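Local atomic coordinates of AlyQ (Persicobacter sp. CCB-QB2, PDB entry 5XNR), a protein that probably cleaves alginate by beta-elimination, as an alginate lyase that also carries a CBM32 carbohydrate-binding module with a bound calcium ion. Residues I242-I247 with N377-V382; F194-R199 with I358-Q363; M271-N276 with Y297-V302; P246-H251 with E367-Y372. One frame throughout, in Å; residues are numbered along the deposited sequence.

Following the chain, the lyase domain first supplies strand 192-197, whose end meets 358-363 in contact 2, closing a loop of about 160 residues between the two facing sheets. Within that loop starts contact 1, where strand 233-244 pairs with strand 379-392, so contacts 1 and 2 cross. Contact 4 starts where contact 1 does, sharing Pro246 and Ile247, and lies within its span; it ties the turn after strand 233-244 to helix 366-369 and also crosses contact 2. Contact 3, 271-276 with 297-302, is the short-range one, lying within the spans of the other three. Together they join the two sheets and the loops at one end of them.

Contact 1 of 4, residues I242-I247 with N377-V382; sequences ITQLPI and NNYGEV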
loop_
_atom_site.group_PDB
_atom_site.type_symbol
_atom_site.label_atom_id
_atom_site.label_comp_id
_atom_site.label_asym_id
_atom_site.label_seq_id
_atom_site.Cartn_x
_atom_site.Cartn_y
_atom_site.Cartn_z
ATOM N N ILE A 242 5.154 0.838 -5.982
ATOM C CA ILE A 242 5.139 0.129 -7.232
ATOM C C ILE A 242 4.553 -1.233 -6.910
ATOM O O ILE A 242 5.119 -1.945 -6.073
ATOM C CB ILE A 242 6.539 0.014 -7.855
ATOM C CG1 ILE A 242 7.181 1.381 -8.111
ATOM C CG2 ILE A 242 6.464 -0.836 -9.108
ATOM C CD1 ILE A 242 8.693 1.326 -8.291
ATOM N N THR A 243 3.436 -1.554 -7.548
ATOM C CA THR A 243 2.639 -2.708 -7.143
ATOM C C THR A 243 2.727 -3.862 -8.147
ATOM O O THR A 243 2.374 -4.983 -7.799
ATOM C CB THR A 243 1.171 -2.305 -6.973
ATOM O OG1 THR A 243 0.807 -1.510 -8.101
ATOM C CG2 THR A 243 0.940 -1.543 -5.690
ATOM N N GLN A 244 3.144 -3.632 -9.379
ATOM C CA GLN A 244 3.211 -4.755 -10.333
ATOM C C GLN A 244 4.260 -4.464 -11.402
ATOM O O GLN A 244 4.428 -3.319 -11.781
ATOM C CB GLN A 244 1.851 -4.991 -10.993
ATOM C CG GLN A 244 1.747 -6.292 -11.793
ATOM C CD GLN A 244 1.414 -7.481 -10.924
ATOM O OE1 GLN A 244 2.234 -7.951 -10.140
ATOM N NE2 GLN A 244 0.196 -7.972 -11.049
ATOM N N LEU A 245 4.912 -5.527 -11.885
ATOM C CA LEU A 245 5.814 -5.492 -13.057
ATOM C C LEU A 245 5.390 -6.553 -14.083
ATOM O O LEU A 245 4.818 -7.585 -13.712
ATOM C CB LEU A 245 7.241 -5.780 -12.589
ATOM C CG LEU A 245 7.720 -4.913 -11.430
ATOM C CD1 LEU A 245 8.782 -5.632 -10.632
ATOM C CD2 LEU A 245 8.212 -3.567 -11.931
ATOM N N PRO A 246 5.734 -6.336 -15.368
ATOM C CA PRO A 246 5.548 -7.351 -16.397
ATOM C C PRO A 246 6.241 -8.665 -16.021
ATOM O O PRO A 246 6.949 -8.759 -14.989
ATOM C CB PRO A 246 6.159 -6.760 -17.670
ATOM C CG PRO A 246 6.022 -5.283 -17.456
ATOM C CD PRO A 246 6.329 -5.145 -15.979
ATOM N N ILE A 247 6.029 -9.667 -16.853
ATOM C CA ILE A 247 6.379 -11.040 -16.483
ATOM C C ILE A 247 7.815 -11.373 -16.920
ATOM O O ILE A 247 8.586 -11.935 -16.121
ATOM C CB ILE A 247 5.359 -12.022 -17.084
ATOM C CG1 ILE A 247 3.962 -11.788 -16.502
ATOM C CG2 ILE A 247 5.843 -13.456 -16.885
ATOM C CD1 ILE A 247 2.863 -12.566 -17.200
ATOM N N ASN A 377 -2.143 -10.496 -15.939
ATOM C CA ASN A 377 -1.211 -9.969 -14.931
ATOM C C ASN A 377 0.032 -9.379 -15.590
ATOM O O ASN A 377 0.962 -9.003 -14.888
ATOM C CB ASN A 377 -0.796 -11.037 -13.924
ATOM C CG ASN A 377 -1.977 -11.446 -13.080
ATOM O OD1 ASN A 377 -3.017 -10.788 -13.104
ATOM N ND2 ASN A 377 -1.831 -12.533 -12.346
ATOM N N ASN A 378 0.032 -9.268 -16.911
ATOM C CA ASN A 378 1.199 -8.735 -17.568
ATOM C C ASN A 378 1.037 -7.226 -17.731
ATOM O O ASN A 378 0.718 -6.744 -18.835
ATOM C CB ASN A 378 1.467 -9.393 -18.913
ATOM C CG ASN A 378 2.936 -9.360 -19.256
ATOM O OD1 ASN A 378 3.661 -8.486 -18.792
ATOM N ND2 ASN A 378 3.381 -10.319 -20.050
ATOM N N TYR A 379 1.276 -6.514 -16.625
ATOM C CA TYR A 379 1.185 -5.057 -16.616
ATOM C C TYR A 379 2.149 -4.490 -15.577
ATOM O O TYR A 379 2.487 -5.178 -14.602
ATOM C CB TYR A 379 -0.249 -4.599 -16.316
ATOM C CG TYR A 379 -0.824 -5.007 -14.977
ATOM C CD1 TYR A 379 -0.568 -4.290 -13.825
ATOM C CD2 TYR A 379 -1.660 -6.100 -14.867
ATOM C CE1 TYR A 379 -1.120 -4.642 -12.603
ATOM C CE2 TYR A 379 -2.214 -6.477 -13.657
ATOM C CZ TYR A 379 -1.950 -5.743 -12.520
ATOM O OH TYR A 379 -2.492 -6.124 -11.331
ATOM N N GLY A 380 2.570 -3.241 -15.788
ATOM C CA GLY A 380 3.247 -2.487 -14.736
ATOM C C GLY A 380 2.248 -1.623 -13.997
ATOM O O GLY A 380 1.273 -1.185 -14.583
ATOM N N GLU A 381 2.467 -1.383 -12.716
ATOM C CA GLU A 381 1.523 -0.573 -11.971
ATOM C C GLU A 381 2.213 0.197 -10.832
ATOM O O GLU A 381 3.088 -0.307 -10.145
ATOM C CB GLU A 381 0.426 -1.468 -11.399
ATOM C CG GLU A 381 -0.655 -0.704 -10.652
ATOM C CD GLU A 381 -1.712 -1.598 -10.040
ATOM O OE1 GLU A 381 -2.711 -1.899 -10.736
ATOM O OE2 GLU A 381 -1.512 -2.020 -8.894
ATOM N N VAL A 382 1.719 1.413 -10.625
ATOM C CA VAL A 382 2.231 2.389 -9.656
ATOM C C VAL A 382 1.023 3.066 -9.010
ATOM O O VAL A 382 0.130 3.549 -9.703
ATOM C CB VAL A 382 3.181 3.420 -10.311
ATOM C CG1 VAL A 382 3.594 4.540 -9.369
ATOM C CG2 VAL A 382 4.428 2.752 -10.851
#
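The ring of Tyr379 carries Gln244 on one face: Gln244 CG sits 3.8 Å from the centroid of the Tyr379 ring, displaced toward the rim, while Glu381 CB lies in plane at the ring edge. Arg195 adds a cation-pi partner. Gln244 bends at chi2 (84°) to run its chain over the tyrosine, its amide plane 61° from the ring. Thr243 OG1 donates to Glu381 OE2 at 2.5 Å, meeting the lone pair that points away from the other carboxylate oxygen; Glu381 OE1 is taken by a salt bridge to Arg195, so both oxygens are held. Asn378 OD1 accepts a longer bond from Ile247 N (3.3 Å), approached from above the amide plane, while Asn378 ND2 turns to Tyr372 O and Glu369 OE1. On the face opposite Gln244 and Glu381, Ile242 and Val382 lie side by side, with Ile242 CG1 4.1 Å from Val382 CG2. The backbones pair through Thr243 N to Glu381 O (2.9 Å) and Glu381 N to Gln244 O (2.9 Å), with a weak bond from Gln244 N to Glu381 O. Thr243 and Gln244 thus both face Glu381, a classic beta bulge in the beta-jelly-roll sandwich of the alginate lyase domain.

Contact 2 of 4, residues F194-R199 with I358-Q363; sequences FRAPIR and IGNYTQ
Asn360 reaches across from its strand and donates ND2 to Phe194 O at 2.8 Å, an almost straight bond (170°) that lies close to the asparagine's own amide plane but comes in above the plane of the Phe194 carbonyl. Alongside it, Phe194 CB and Asn360 CB touch at 3.6 Å. The phenylalanine ring turns a face to Gly359, where the chain rounds a corner; Gly359 CA stands over the ring centre, 3.9 Å from the centroid of Phe194, a CH-pi contact. Further along the strands, Ala196 CB packs 3.5 Å from Thr362 OG1, and Ile198 CD1 reaches Thr362 CG2 at 4.1 Å. In the next shell, Thr362 OG1 donates to Asn360 OD1 at 2.6 Å, in the carbonyl plane and on a lone pair. With CG anti to the backbone N (chi1 170°), Asn360 projects its amide into the interface, and this hydroxyl helps fix which way the amide is turned; the same ND2 also makes a weak bond to Gly380 O. The buried amide is therefore gripped at both ends. The axes of 194-197 and 360-362 run nearly parallel (16°), 7.3 Å apart at closest approach, as layers of two facing sheets rather than paired neighbours: strand 379-392 flanks Phe194 and Ala196 in one sheet, while strands 211-217 and 251-254 flank Asn360 and Thr362 in the other.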
loop_
_atom_site.group_PDB
_atom_site.type_symbol
_atom_site.label_atom_id
_atom_site.label_comp_id
_atom_site.label_asym_id
_atom_site.label_seq_id
_atom_site.Cartn_x
_atom_site.Cartn_y
_atom_site.Cartn_z
ATOM N N PHE A 194 -1.844 4.105 -11.808
ATOM C CA PHE A 194 -1.402 4.144 -13.149
ATOM C C PHE A 194 -1.054 2.717 -13.598
ATOM O O PHE A 194 0.000 2.193 -13.231
ATOM C CB PHE A 194 -0.175 5.053 -13.228
ATOM C CG PHE A 194 -0.389 6.489 -12.826
ATOM C CD1 PHE A 194 -0.272 6.879 -11.506
ATOM C CD2 PHE A 194 -0.665 7.456 -13.775
ATOM C CE1 PHE A 194 -0.425 8.211 -11.142
ATOM C CE2 PHE A 194 -0.826 8.787 -13.413
ATOM C CZ PHE A 194 -0.702 9.164 -12.094
ATOM N N ARG A 195 -1.927 2.119 -14.415
ATOM C CA ARG A 195 -1.794 0.747 -14.885
ATOM C C ARG A 195 -1.429 0.721 -16.377
ATOM O O ARG A 195 -2.139 1.272 -17.208
ATOM C CB ARG A 195 -3.104 -0.030 -14.708
ATOM C CG ARG A 195 -3.003 -1.453 -15.247
ATOM C CD ARG A 195 -3.997 -2.486 -14.750
ATOM N NE ARG A 195 -4.035 -2.664 -13.308
ATOM C CZ ARG A 195 -4.840 -3.529 -12.707
ATOM N NH1 ARG A 195 -5.377 -4.523 -13.395
ATOM N NH2 ARG A 195 -5.120 -3.389 -11.429
ATOM N N ALA A 196 -0.364 0.004 -16.699
ATOM C CA ALA A 196 0.187 -0.075 -18.049
ATOM C C ALA A 196 0.275 -1.550 -18.463
ATOM O O ALA A 196 1.305 -2.179 -18.258
ATOM C CB ALA A 196 1.551 0.591 -18.096
ATOM N N PRO A 197 -0.805 -2.095 -19.045
ATOM C CA PRO A 197 -0.760 -3.470 -19.503
ATOM C C PRO A 197 0.018 -3.577 -20.819
ATOM O O PRO A 197 0.179 -2.600 -21.562
ATOM C CB PRO A 197 -2.218 -3.890 -19.694
ATOM C CG PRO A 197 -2.920 -2.604 -20.061
ATOM C CD PRO A 197 -2.040 -1.480 -19.539
ATOM N N ILE A 198 0.516 -4.780 -21.034
ATOM C CA ILE A 198 1.277 -5.110 -22.189
ATOM C C ILE A 198 0.356 -5.875 -23.141
ATOM O O ILE A 198 -0.125 -6.951 -22.799
ATOM C CB ILE A 198 2.510 -5.943 -21.795
ATOM C CG1 ILE A 198 3.336 -5.259 -20.694
ATOM C CG2 ILE A 198 3.336 -6.256 -23.035
ATOM C CD1 ILE A 198 3.811 -3.863 -21.048
ATOM N N ARG A 199 0.114 -5.286 -24.309
ATOM C CA ARG A 199 -0.766 -5.858 -25.320
ATOM C C ARG A 199 -0.163 -5.575 -26.701
ATOM O O ARG A 199 0.621 -4.634 -26.868
ATOM C CB ARG A 199 -2.176 -5.254 -25.235
ATOM C CG ARG A 199 -2.892 -5.412 -23.897
ATOM C CD ARG A 199 -4.128 -4.517 -23.813
ATOM N NE ARG A 199 -4.824 -4.585 -22.524
ATOM C CZ ARG A 199 -5.702 -3.680 -22.078
ATOM N NH1 ARG A 199 -6.000 -2.622 -22.813
ATOM N NH2 ARG A 199 -6.294 -3.852 -20.907
ATOM N N ILE A 358 5.380 12.155 -13.410
ATOM C CA ILE A 358 4.990 11.307 -12.283
ATOM C C ILE A 358 4.076 10.202 -12.803
ATOM O O ILE A 358 3.238 10.465 -13.619
ATOM C CB ILE A 358 4.276 12.135 -11.203
ATOM C CG1 ILE A 358 5.196 13.177 -10.569
ATOM C CG2 ILE A 358 3.634 11.234 -10.163
ATOM C CD1 ILE A 358 4.422 14.326 -9.945
ATOM N N GLY A 359 4.235 8.989 -12.294
ATOM C CA GLY A 359 3.361 7.902 -12.658
ATOM C C GLY A 359 4.147 6.664 -13.041
ATOM O O GLY A 359 5.125 6.305 -12.368
ATOM N N ASN A 360 3.760 6.066 -14.165
ATOM C CA ASN A 360 4.176 4.705 -14.556
ATOM C C ASN A 360 4.625 4.682 -16.023
ATOM O O ASN A 360 3.796 4.808 -16.934
ATOM C CB ASN A 360 3.030 3.720 -14.313
ATOM C CG ASN A 360 3.243 2.340 -14.902
ATOM O OD1 ASN A 360 4.225 2.099 -15.623
ATOM N ND2 ASN A 360 2.312 1.432 -14.597
ATOM N N TYR A 361 5.924 4.493 -16.240
ATOM C CA TYR A 361 6.464 4.216 -17.593
ATOM C C TYR A 361 7.054 2.801 -17.623
ATOM O O TYR A 361 8.184 2.612 -17.198
ATOM C CB TYR A 361 7.520 5.262 -17.954
ATOM C CG TYR A 361 8.127 5.190 -19.339
ATOM C CD1 TYR A 361 7.471 4.612 -20.415
ATOM C CD2 TYR A 361 9.348 5.802 -19.593
ATOM C CE1 TYR A 361 8.035 4.605 -21.687
ATOM C CE2 TYR A 361 9.916 5.816 -20.859
ATOM C CZ TYR A 361 9.265 5.210 -21.916
ATOM O OH TYR A 361 9.857 5.204 -23.149
ATOM N N THR A 362 6.302 1.819 -18.113
ATOM C CA THR A 362 6.716 0.422 -17.999
ATOM C C THR A 362 7.704 0.127 -19.128
ATOM O O THR A 362 7.387 0.351 -20.315
ATOM C CB THR A 362 5.502 -0.511 -17.994
ATOM O OG1 THR A 362 4.739 -0.187 -16.832
ATOM C CG2 THR A 362 5.861 -1.982 -17.981
ATOM N N GLN A 363 8.889 -0.378 -18.783
ATOM C CA GLN A 363 9.893 -0.630 -19.807
ATOM C C GLN A 363 9.709 -2.040 -20.403
ATOM O O GLN A 363 10.652 -2.828 -20.417
ATOM C CB GLN A 363 11.293 -0.459 -19.217
ATOM C CG GLN A 363 11.522 0.888 -18.543
ATOM C CD GLN A 363 11.402 2.044 -19.502
ATOM O OE1 GLN A 363 12.310 2.321 -20.291
ATOM N NE2 GLN A 363 10.275 2.736 -19.420
#

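Contact 3 of 4, residues M271-N276 with Y297-V302; sequences MRLEGN and YNLGTV. With PO4 (phosphate ion), chain E.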
loop_
_atom_site.group_PDB
_atom_site.type_symbol
_atom_site.label_atom_id
_atom_site.label_comp_id
_atom_site.label_asym_id
_atom_site.label_seq_id
_atom_site.Cartn_x
_atom_site.Cartn_y
_atom_site.Cartn_z
ATOM N N MET A 271 13.685 7.288 -11.251
ATOM C CA MET A 271 13.651 6.154 -10.350
ATOM C C MET A 271 13.194 4.941 -11.155
ATOM O O MET A 271 12.203 5.039 -11.863
ATOM C CB MET A 271 12.678 6.401 -9.198
ATOM C CG MET A 271 12.034 5.154 -8.622
ATOM S SD MET A 271 11.177 5.471 -7.038
ATOM C CE MET A 271 12.595 5.778 -5.989
ATOM N N ARG A 272 13.931 3.836 -11.042
ATOM C CA ARG A 272 13.714 2.637 -11.838
ATOM C C ARG A 272 13.667 1.413 -10.920
ATOM O O ARG A 272 14.343 1.369 -9.926
ATOM C CB ARG A 272 14.837 2.492 -12.863
ATOM C CG ARG A 272 14.506 1.516 -13.981
ATOM C CD ARG A 272 15.369 1.645 -15.220
ATOM N NE ARG A 272 15.233 0.474 -16.077
ATOM C CZ ARG A 272 15.218 0.492 -17.417
ATOM N NH1 ARG A 272 15.218 -0.649 -18.088
ATOM N NH2 ARG A 272 15.204 1.633 -18.085
ATOM N N LEU A 273 12.809 0.452 -11.231
ATOM C CA LEU A 273 12.730 -0.826 -10.496
ATOM C C LEU A 273 12.978 -1.935 -11.504
ATOM O O LEU A 273 12.307 -1.979 -12.546
ATOM C CB LEU A 273 11.349 -0.999 -9.857
ATOM C CG LEU A 273 11.144 -2.300 -9.081
ATOM C CD1 LEU A 273 12.212 -2.493 -8.022
ATOM C CD2 LEU A 273 9.768 -2.329 -8.432
ATOM N N GLU A 274 13.974 -2.762 -11.221
ATOM C CA GLU A 274 14.221 -3.995 -11.988
ATOM C C GLU A 274 14.206 -5.141 -10.978
ATOM O O GLU A 274 15.115 -5.269 -10.151
ATOM C CB GLU A 274 15.535 -3.907 -12.776
ATOM C CG GLU A 274 15.561 -2.749 -13.779
ATOM C CD GLU A 274 16.713 -2.691 -14.777
ATOM O OE1 GLU A 274 17.728 -3.329 -14.535
ATOM O OE2 GLU A 274 16.601 -1.961 -15.783
ATOM N N GLY A 275 13.162 -5.953 -11.027
ATOM C CA GLY A 275 12.990 -7.000 -10.040
ATOM C C GLY A 275 12.799 -6.428 -8.643
ATOM O O GLY A 275 11.788 -5.772 -8.349
ATOM N N ASN A 276 13.759 -6.726 -7.771
ATOM C CA ASN A 276 13.809 -6.182 -6.422
ATOM C C ASN A 276 14.804 -5.001 -6.403
ATOM O O ASN A 276 14.969 -4.377 -5.366
ATOM C CB ASN A 276 14.235 -7.237 -5.395
ATOM C CG ASN A 276 13.454 -8.537 -5.428
ATOM O OD1 ASN A 276 12.322 -8.599 -4.961
ATOM N ND2 ASN A 276 14.075 -9.601 -5.903
ATOM N N TYR A 297 13.683 -4.350 -2.858
ATOM C CA TYR A 297 12.378 -3.693 -2.885
ATOM C C TYR A 297 11.286 -4.743 -3.121
ATOM O O TYR A 297 11.336 -5.499 -4.106
ATOM C CB TYR A 297 12.283 -2.596 -3.942
ATOM C CG TYR A 297 10.930 -1.929 -3.944
ATOM C CD1 TYR A 297 10.624 -0.929 -3.038
ATOM C CD2 TYR A 297 9.943 -2.312 -4.838
ATOM C CE1 TYR A 297 9.384 -0.308 -3.036
ATOM C CE2 TYR A 297 8.689 -1.724 -4.831
ATOM C CZ TYR A 297 8.409 -0.714 -3.928
ATOM O OH TYR A 297 7.170 -0.147 -3.910
ATOM N N ASN A 298 10.317 -4.779 -2.199
ATOM C CA ASN A 298 9.148 -5.676 -2.296
ATOM C C ASN A 298 7.971 -4.929 -2.930
ATOM O O ASN A 298 7.633 -3.794 -2.534
ATOM C CB ASN A 298 8.788 -6.243 -0.921
ATOM C CG ASN A 298 9.968 -6.985 -0.327
ATOM O OD1 ASN A 298 10.486 -6.595 0.720
ATOM N ND2 ASN A 298 10.448 -7.998 -1.033
ATOM N N LEU A 299 7.349 -5.564 -3.914
ATOM C CA LEU A 299 6.225 -4.948 -4.579
ATOM C C LEU A 299 5.140 -4.606 -3.561
ATOM O O LEU A 299 4.790 -5.436 -2.768
ATOM C CB LEU A 299 5.671 -5.904 -5.627
ATOM C CG LEU A 299 6.563 -6.106 -6.845
ATOM C CD1 LEU A 299 5.897 -7.059 -7.825
ATOM C CD2 LEU A 299 6.872 -4.770 -7.504
ATOM N N GLY A 300 4.647 -3.366 -3.622
ATOM C CA GLY A 300 3.532 -2.902 -2.789
ATOM C C GLY A 300 3.991 -2.174 -1.534
ATOM O O GLY A 300 3.157 -1.787 -0.704
ATOM N N THR A 301 5.309 -1.978 -1.389
ATOM C CA THR A 301 5.853 -1.234 -0.276
ATOM C C THR A 301 5.692 0.251 -0.615
ATOM O O THR A 301 6.181 0.712 -1.636
ATOM C CB THR A 301 7.301 -1.654 0.044
ATOM O OG1 THR A 301 7.327 -3.064 0.288
ATOM C CG2 THR A 301 7.876 -0.936 1.250
ATOM N N VAL A 302 4.972 0.959 0.243
ATOM C CA VAL A 302 4.718 2.372 0.052
ATOM C C VAL A 302 5.993 3.119 0.414
ATOM O O VAL A 302 6.520 2.895 1.512
ATOM C CB VAL A 302 3.562 2.864 0.928
ATOM C CG1 VAL A 302 3.331 4.353 0.789
ATOM C CG2 VAL A 302 2.294 2.101 0.630
HETATM P P PO4 E . 16.324 -1.083 -22.131
HETATM O O1 PO4 E . 15.287 -1.154 -21.040
HETATM O O2 PO4 E . 16.912 -2.476 -22.310
HETATM O O3 PO4 E . 15.701 -0.584 -23.441
HETATM O O4 PO4 E . 17.412 -0.094 -21.767
#
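Tyr297 N donates to Asn276 O at 2.8 Å, aimed at a lone pair of the carbonyl; this is the shortest polar bond across the contact. Apolar packing follows: Leu273 and Tyr297 cross at about a right angle, Leu273 CD2 lying 3.6 Å from Tyr297 CD2, and the same methyl meets Leu299 CD2 at 3.9 Å. A chi1 of -180° swings the Tyr297 ring past the leucine and back to its own turn, where Tyr297 OH donates to Thr301 O at 2.6 Å; Ile242 N also bonds to that hydroxyl. In that turn Asn298 O is gripped twice from the same face of its plane, by Thr301 N at 3.2 Å and by Thr301 OG1 at 2.9 Å; the first closes a type II beta turn over Leu299 and Gly300, and the hydroxyl reinforces it. On the strand's other side, Arg272, salt-bridged to Glu274, gives a nearly straight bond from Arg272 NH1 to O1 of a phosphate ion (3.0 Å) that probably came from the crystallisation liquor and is also held by Lys249 and Tyr210. The contact thus seats the loop leading into strand 302-310 against the end of strand 269-274, with Leu278 of strand 277-281 touching both Leu273 and Tyr297.

Contact 4 of 4, residues P246-H251 with E367-Y372; sequences PIVKDH and EKEGSY. With PO4 (phosphate ion), chain E.
Glu369 clasps the backbone of the 246-251 loop with its carboxylate. Val248 N donates to Glu369 OE1 at 2.8 Å on the syn lone pair, and Lys249 N donates to Glu369 OE2 at 3.1 Å, also on the syn side but 20° out of the carboxylate plane. Ile247 N, shared with Asn378 OD1, adds a weak bond to Glu369 OE1. Outside the two segments Asn378 ND2 also reaches OE1 and Ser364 OG reaches OE2, so this buried carboxylate is met by several donors, which probably favour its charged form. A bend at chi2 (-56°) folds the glutamate back to the loop. Around this clasp the side chains of Val248 and Glu369 run antiparallel past one another, with Val248 CG1 3.1 Å from Lys368 O. Ile247 CG2 lies over one face of the Tyr372 ring, 4.2 Å from the Tyr372 centroid, as a CH-pi contact, and Val248 CG2 stands 4.0 Å from Tyr372 CD1. Toward the other end, Lys249 and Lys368 run side by side in the same direction, Lys249 CD 4.0 Å from Lys368 CD. Lys249 continues to the phosphate, Lys249 NZ to O1 at 2.8 Å, an anion that Arg272 and Tyr210 also hydrogen-bond. Helix 366-369 and the short 3-10 turn after it are thereby held against the link between strands 233-244 and 251-254, near the start of strand 379-392.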
loop_
_atom_site.group_PDB
_atom_site.type_symbol
_atom_site.label_atom_id
_atom_site.label_comp_id
_atom_site.label_asym_id
_atom_site.label_seq_id
_atom_site.Cartn_x
_atom_site.Cartn_y
_atom_site.Cartn_z
ATOM N N PRO A 246 5.734 -6.336 -15.368
ATOM C CA PRO A 246 5.548 -7.351 -16.397
ATOM C C PRO A 246 6.241 -8.665 -16.021
ATOM O O PRO A 246 6.949 -8.759 -14.989
ATOM C CB PRO A 246 6.159 -6.760 -17.670
ATOM C CG PRO A 246 6.022 -5.283 -17.456
ATOM C CD PRO A 246 6.329 -5.145 -15.979
ATOM N N ILE A 247 6.029 -9.667 -16.853
ATOM C CA ILE A 247 6.379 -11.040 -16.483
ATOM C C ILE A 247 7.815 -11.373 -16.920
ATOM O O ILE A 247 8.586 -11.935 -16.121
ATOM C CB ILE A 247 5.359 -12.022 -17.084
ATOM C CG1 ILE A 247 3.962 -11.788 -16.502
ATOM C CG2 ILE A 247 5.843 -13.456 -16.885
ATOM C CD1 ILE A 247 2.863 -12.566 -17.200
ATOM N N VAL A 248 8.139 -11.044 -18.172
ATOM C CA VAL A 248 9.439 -11.339 -18.799
ATOM C C VAL A 248 10.465 -10.249 -18.435
ATOM O O VAL A 248 11.547 -10.534 -17.912
ATOM C CB VAL A 248 9.306 -11.454 -20.335
ATOM C CG1 VAL A 248 10.665 -11.610 -21.018
ATOM C CG2 VAL A 248 8.364 -12.578 -20.751
ATOM N N LYS A 249 10.138 -9.011 -18.786
ATOM C CA LYS A 249 10.998 -7.830 -18.578
ATOM C C LYS A 249 10.344 -6.954 -17.493
ATOM O O LYS A 249 9.614 -5.972 -17.762
ATOM C CB LYS A 249 11.202 -7.126 -19.926
ATOM C CG LYS A 249 12.047 -5.862 -19.893
ATOM C CD LYS A 249 12.957 -5.705 -21.099
ATOM C CE LYS A 249 13.225 -4.278 -21.529
ATOM N NZ LYS A 249 13.801 -3.446 -20.457
ATOM N N ASP A 250 10.592 -7.373 -16.258
ATOM C CA ASP A 250 10.002 -6.812 -15.047
ATOM C C ASP A 250 10.709 -5.497 -14.665
ATOM O O ASP A 250 11.397 -5.404 -13.634
ATOM C CB ASP A 250 10.090 -7.857 -13.925
ATOM C CG ASP A 250 11.495 -8.356 -13.598
ATOM O OD1 ASP A 250 12.352 -8.375 -14.505
ATOM O OD2 ASP A 250 11.722 -8.717 -12.427
ATOM N N HIS A 251 10.535 -4.487 -15.514
ATOM C CA HIS A 251 11.280 -3.235 -15.454
ATOM C C HIS A 251 10.284 -2.074 -15.599
ATOM O O HIS A 251 9.426 -2.115 -16.487
ATOM C CB HIS A 251 12.288 -3.121 -16.611
ATOM C CG HIS A 251 13.408 -4.113 -16.683
ATOM N ND1 HIS A 251 14.415 -3.981 -17.632
ATOM C CD2 HIS A 251 13.711 -5.220 -15.962
ATOM C CE1 HIS A 251 15.273 -4.972 -17.509
ATOM N NE2 HIS A 251 14.865 -5.752 -16.490
ATOM N N GLU A 367 6.866 -7.290 -27.898
ATOM C CA GLU A 367 8.053 -7.938 -28.514
ATOM C C GLU A 367 8.896 -8.609 -27.417
ATOM O O GLU A 367 9.407 -9.711 -27.627
ATOM C CB GLU A 367 8.795 -6.916 -29.379
ATOM C CG GLU A 367 7.856 -6.269 -30.396
ATOM C CD GLU A 367 8.493 -5.560 -31.576
ATOM O OE1 GLU A 367 9.665 -5.174 -31.455
ATOM O OE2 GLU A 367 7.801 -5.369 -32.608
ATOM N N LYS A 368 8.950 -8.000 -26.231
ATOM C CA LYS A 368 9.780 -8.496 -25.114
ATOM C C LYS A 368 9.021 -9.550 -24.301
ATOM O O LYS A 368 9.649 -10.479 -23.767
ATOM C CB LYS A 368 10.191 -7.363 -24.163
ATOM C CG LYS A 368 10.916 -6.188 -24.805
ATOM C CD LYS A 368 12.400 -6.392 -24.960
ATOM C CE LYS A 368 13.087 -5.185 -25.558
ATOM N NZ LYS A 368 14.257 -5.591 -26.367
ATOM N N GLU A 369 7.702 -9.385 -24.173
ATOM C CA GLU A 369 6.887 -10.348 -23.436
ATOM C C GLU A 369 6.583 -11.568 -24.326
ATOM O O GLU A 369 6.404 -12.684 -23.804
ATOM C CB GLU A 369 5.612 -9.680 -22.918
ATOM C CG GLU A 369 5.886 -8.550 -21.939
ATOM C CD GLU A 369 6.728 -8.903 -20.721
ATOM O OE1 GLU A 369 6.397 -9.902 -20.044
ATOM O OE2 GLU A 369 7.711 -8.164 -20.429
ATOM N N GLY A 370 6.546 -11.354 -25.649
ATOM C CA GLY A 370 6.205 -12.397 -26.619
ATOM C C GLY A 370 4.900 -13.081 -26.256
ATOM O O GLY A 370 3.887 -12.412 -26.163
ATOM N N SER A 371 4.951 -14.390 -25.983
ATOM C CA SER A 371 3.756 -15.251 -25.800
ATOM C C SER A 371 2.933 -14.864 -24.549
ATOM O O SER A 371 1.722 -15.148 -24.476
ATOM C CB SER A 371 4.167 -16.708 -25.751
ATOM O OG SER A 371 4.374 -17.132 -24.404
ATOM N N TYR A 372 3.557 -14.223 -23.558
ATOM C CA TYR A 372 2.835 -13.742 -22.338
ATOM C C TYR A 372 2.117 -12.392 -22.570
ATOM O O TYR A 372 1.473 -11.872 -21.653
ATOM C CB TYR A 372 3.811 -13.594 -21.166
ATOM C CG TYR A 372 4.444 -14.869 -20.666
ATOM C CD1 TYR A 372 5.573 -15.400 -21.273
ATOM C CD2 TYR A 372 3.949 -15.511 -19.538
ATOM C CE1 TYR A 372 6.180 -16.550 -20.788
ATOM C CE2 TYR A 372 4.545 -16.657 -19.037
ATOM C CZ TYR A 372 5.662 -17.177 -19.668
ATOM O OH TYR A 372 6.244 -18.302 -19.180
HETATM P P PO4 E . 16.324 -1.083 -22.131
HETATM O O1 PO4 E . 15.287 -1.154 -21.040
HETATM O O2 PO4 E . 16.912 -2.476 -22.310
HETATM O O3 PO4 E . 15.701 -0.584 -23.441
HETATM O O4 PO4 E . 17.412 -0.094 -21.767
#